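PDB 4EWT: peptidase, M20/M25/M40 family from Staphylococcus aureus, which probably hydrolyses amide bonds of N-acylated amino acids or related substrates, as a manganese-bound amidohydrolase of the M20 peptidase family. Local coordinates for residues A186-K191 with L291-D296. Sequence-based numbering, arbitrary orientation.
Sequences AFFKLK and LEYNDD
Tyr293 lies between Ala186 and Phe188 on one face of an antiparallel strand pair, its ring reaching over towards strand 186-191. Its CG stands anti to the backbone N (chi1 -162°), which brings CE2 to 3.7 Å from Ala186 CB while CD1, diagonally across the ring, meets Phe188 CB. The Phe188 and Tyr293 rings are almost parallel, planes 5° apart, but slid so far past each other, centroids 5.9 Å apart, that they hardly overlap. Next along this face, Leu291 places CD1 against both Leu190 CB, 4.0 Å away, and Phe188 CD1. On the reverse face, Phe187 swings its ring towards the end of the partner strand, where CE2 comes within 3.6 Å of Asp296 CG, with ring and carboxylate planes 52° apart. Phe246 of the second subunit meets the Phe187 ring edge-to-face, consistent with the satellite (lid) domain through which many M20 enzymes dimerise. Lys189 and Glu292 run out side by side there, their opposite charges near but not in contact (Lys189 NZ to Glu292 OE2 4.9 Å). Between the two faces, the backbones of Phe187 and Asn294 exchange two hydrogen bonds, the one from Asn294 N to Phe187 O measuring 2.7 Å, and Lys189 and Glu292 exchange two more. The side chain of Asp296, about 12 Å from a manganese ion, is tied to Arg185 by a salt bridge, and Asp295 to Lys267. Strand 186-191 is flanked on its other edge by strand 248-261, bonding to Val259, Gly257 and Ile255, and helix 264-285 covers the Phe188, Leu190, Leu291 and Tyr293 face.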
loop_
_atom_site.group_PDB
_atom_site.type_symbol
_atom_site.label_atom_id
_atom_site.label_comp_id
_atom_site.label_asym_id
_atom_site.label_seq_id
_atom_site.Cartn_x
_atom_site.Cartn_y
_atom_site.Cartn_z
ATOM N N ALA A 186 2.037 5.088 -24.320
ATOM C CA ALA A 186 0.791 5.813 -24.051
ATOM C C ALA A 186 1.015 6.796 -22.910
ATOM O O ALA A 186 1.968 6.650 -22.155
ATOM C CB ALA A 186 -0.345 4.843 -23.744
ATOM N N PHE A 187 0.139 7.795 -22.810
ATOM C CA PHE A 187 0.174 8.797 -21.757
ATOM C C PHE A 187 -1.191 8.914 -21.098
ATOM O O PHE A 187 -2.218 8.823 -21.766
ATOM C CB PHE A 187 0.536 10.169 -22.338
ATOM C CG PHE A 187 1.885 10.208 -22.975
ATOM C CD1 PHE A 187 3.040 10.061 -22.199
ATOM C CD2 PHE A 187 2.012 10.377 -24.349
ATOM C CE1 PHE A 187 4.302 10.096 -22.789
ATOM C CE2 PHE A 187 3.271 10.414 -24.955
ATOM C CZ PHE A 187 4.414 10.280 -24.179
ATOM N N PHE A 188 -1.202 9.169 -19.799
ATOM C CA PHE A 188 -2.456 9.409 -19.104
ATOM C C PHE A 188 -2.369 10.520 -18.067
ATOM O O PHE A 188 -1.312 10.767 -17.473
ATOM C CB PHE A 188 -3.011 8.110 -18.482
ATOM C CG PHE A 188 -2.121 7.500 -17.421
ATOM C CD1 PHE A 188 -2.378 7.720 -16.079
ATOM C CD2 PHE A 188 -1.061 6.667 -17.782
ATOM C CE1 PHE A 188 -1.564 7.135 -15.080
ATOM C CE2 PHE A 188 -0.231 6.062 -16.801
ATOM C CZ PHE A 188 -0.478 6.299 -15.459
ATOM N N LYS A 189 -3.501 11.190 -17.877
ATOM C CA LYS A 189 -3.673 12.130 -16.781
ATOM C C LYS A 189 -4.831 11.615 -15.962
ATOM O O LYS A 189 -5.846 11.191 -16.515
ATOM C CB LYS A 189 -3.998 13.534 -17.304
ATOM C CG LYS A 189 -2.898 14.122 -18.172
ATOM C CD LYS A 189 -3.281 15.491 -18.711
ATOM C CE LYS A 189 -2.123 16.116 -19.502
ATOM N NZ LYS A 189 -2.629 17.004 -20.597
ATOM N N LEU A 190 -4.673 11.618 -14.647
ATOM C CA LEU A 190 -5.756 11.198 -13.781
ATOM C C LEU A 190 -6.022 12.282 -12.762
ATOM O O LEU A 190 -5.117 12.703 -12.025
ATOM C CB LEU A 190 -5.425 9.876 -13.082
ATOM C CG LEU A 190 -6.369 9.405 -11.965
ATOM C CD1 LEU A 190 -7.784 9.025 -12.477
ATOM C CD2 LEU A 190 -5.730 8.242 -11.248
ATOM N N LYS A 191 -7.262 12.746 -12.732
ATOM C CA LYS A 191 -7.651 13.677 -11.713
ATOM C C LYS A 191 -8.402 12.894 -10.655
ATOM O O LYS A 191 -9.313 12.152 -10.975
ATOM C CB LYS A 191 -8.497 14.820 -12.282
ATOM C CG LYS A 191 -9.043 15.739 -11.193
ATOM C CD LYS A 191 -9.563 17.059 -11.742
ATOM C CE LYS A 191 -10.885 16.882 -12.436
ATOM N NZ LYS A 191 -11.595 18.206 -12.597
ATOM N N LEU A 291 -10.057 10.150 -15.830
ATOM C CA LEU A 291 -8.951 9.574 -16.568
ATOM C C LEU A 291 -9.022 9.966 -18.045
ATOM O O LEU A 291 -10.060 9.794 -18.703
ATOM C CB LEU A 291 -8.960 8.057 -16.419
ATOM C CG LEU A 291 -7.769 7.243 -16.937
ATOM C CD1 LEU A 291 -6.494 7.635 -16.253
ATOM C CD2 LEU A 291 -8.049 5.747 -16.750
ATOM N N GLU A 292 -7.925 10.545 -18.526
ATOM C CA GLU A 292 -7.712 10.805 -19.945
ATOM C C GLU A 292 -6.554 9.874 -20.323
ATOM O O GLU A 292 -5.474 9.961 -19.755
ATOM C CB GLU A 292 -7.313 12.266 -20.176
ATOM C CG GLU A 292 -8.356 13.305 -19.728
ATOM C CD GLU A 292 -7.797 14.737 -19.689
ATOM O OE1 GLU A 292 -7.980 15.417 -18.650
ATOM O OE2 GLU A 292 -7.163 15.180 -20.687
ATOM N N TYR A 293 -6.797 8.964 -21.251
ATOM C CA TYR A 293 -5.809 7.972 -21.601
ATOM C C TYR A 293 -5.536 8.089 -23.103
ATOM O O TYR A 293 -6.412 7.808 -23.930
ATOM C CB TYR A 293 -6.313 6.570 -21.213
ATOM C CG TYR A 293 -5.207 5.536 -21.135
ATOM C CD1 TYR A 293 -4.685 5.144 -19.912
ATOM C CD2 TYR A 293 -4.667 4.972 -22.296
ATOM C CE1 TYR A 293 -3.655 4.204 -19.838
ATOM C CE2 TYR A 293 -3.630 4.035 -22.229
ATOM C CZ TYR A 293 -3.141 3.657 -21.002
ATOM O OH TYR A 293 -2.136 2.725 -20.931
ATOM N N ASN A 294 -4.327 8.532 -23.444
ATOM C CA ASN A 294 -3.991 8.898 -24.820
ATOM C C ASN A 294 -2.934 7.973 -25.371
ATOM O O ASN A 294 -1.772 8.013 -24.937
ATOM C CB ASN A 294 -3.480 10.345 -24.893
ATOM C CG ASN A 294 -4.541 11.374 -24.503
ATOM O OD1 ASN A 294 -5.731 11.218 -24.795
ATOM N ND2 ASN A 294 -4.101 12.448 -23.858
ATOM N N ASP A 295 -3.340 7.117 -26.299
ATOM C CA ASP A 295 -2.389 6.281 -27.016
ATOM C C ASP A 295 -1.404 7.150 -27.789
ATOM O O ASP A 295 -1.728 8.255 -28.245
ATOM C CB ASP A 295 -3.097 5.319 -27.979
ATOM C CG ASP A 295 -2.304 4.045 -28.205
ATOM O OD1 ASP A 295 -1.500 3.688 -27.316
ATOM O OD2 ASP A 295 -2.477 3.386 -29.256
ATOM N N ASP A 296 -0.200 6.636 -27.943
ATOM C CA ASP A 296 0.835 7.375 -28.612
ATOM C C ASP A 296 1.561 6.310 -29.430
ATOM O O ASP A 296 0.972 5.269 -29.688
ATOM C CB ASP A 296 1.771 7.963 -27.558
ATOM C CG ASP A 296 2.747 8.904 -28.137
ATOM O OD1 ASP A 296 2.309 9.917 -28.729
ATOM O OD2 ASP A 296 3.950 8.614 -28.012
#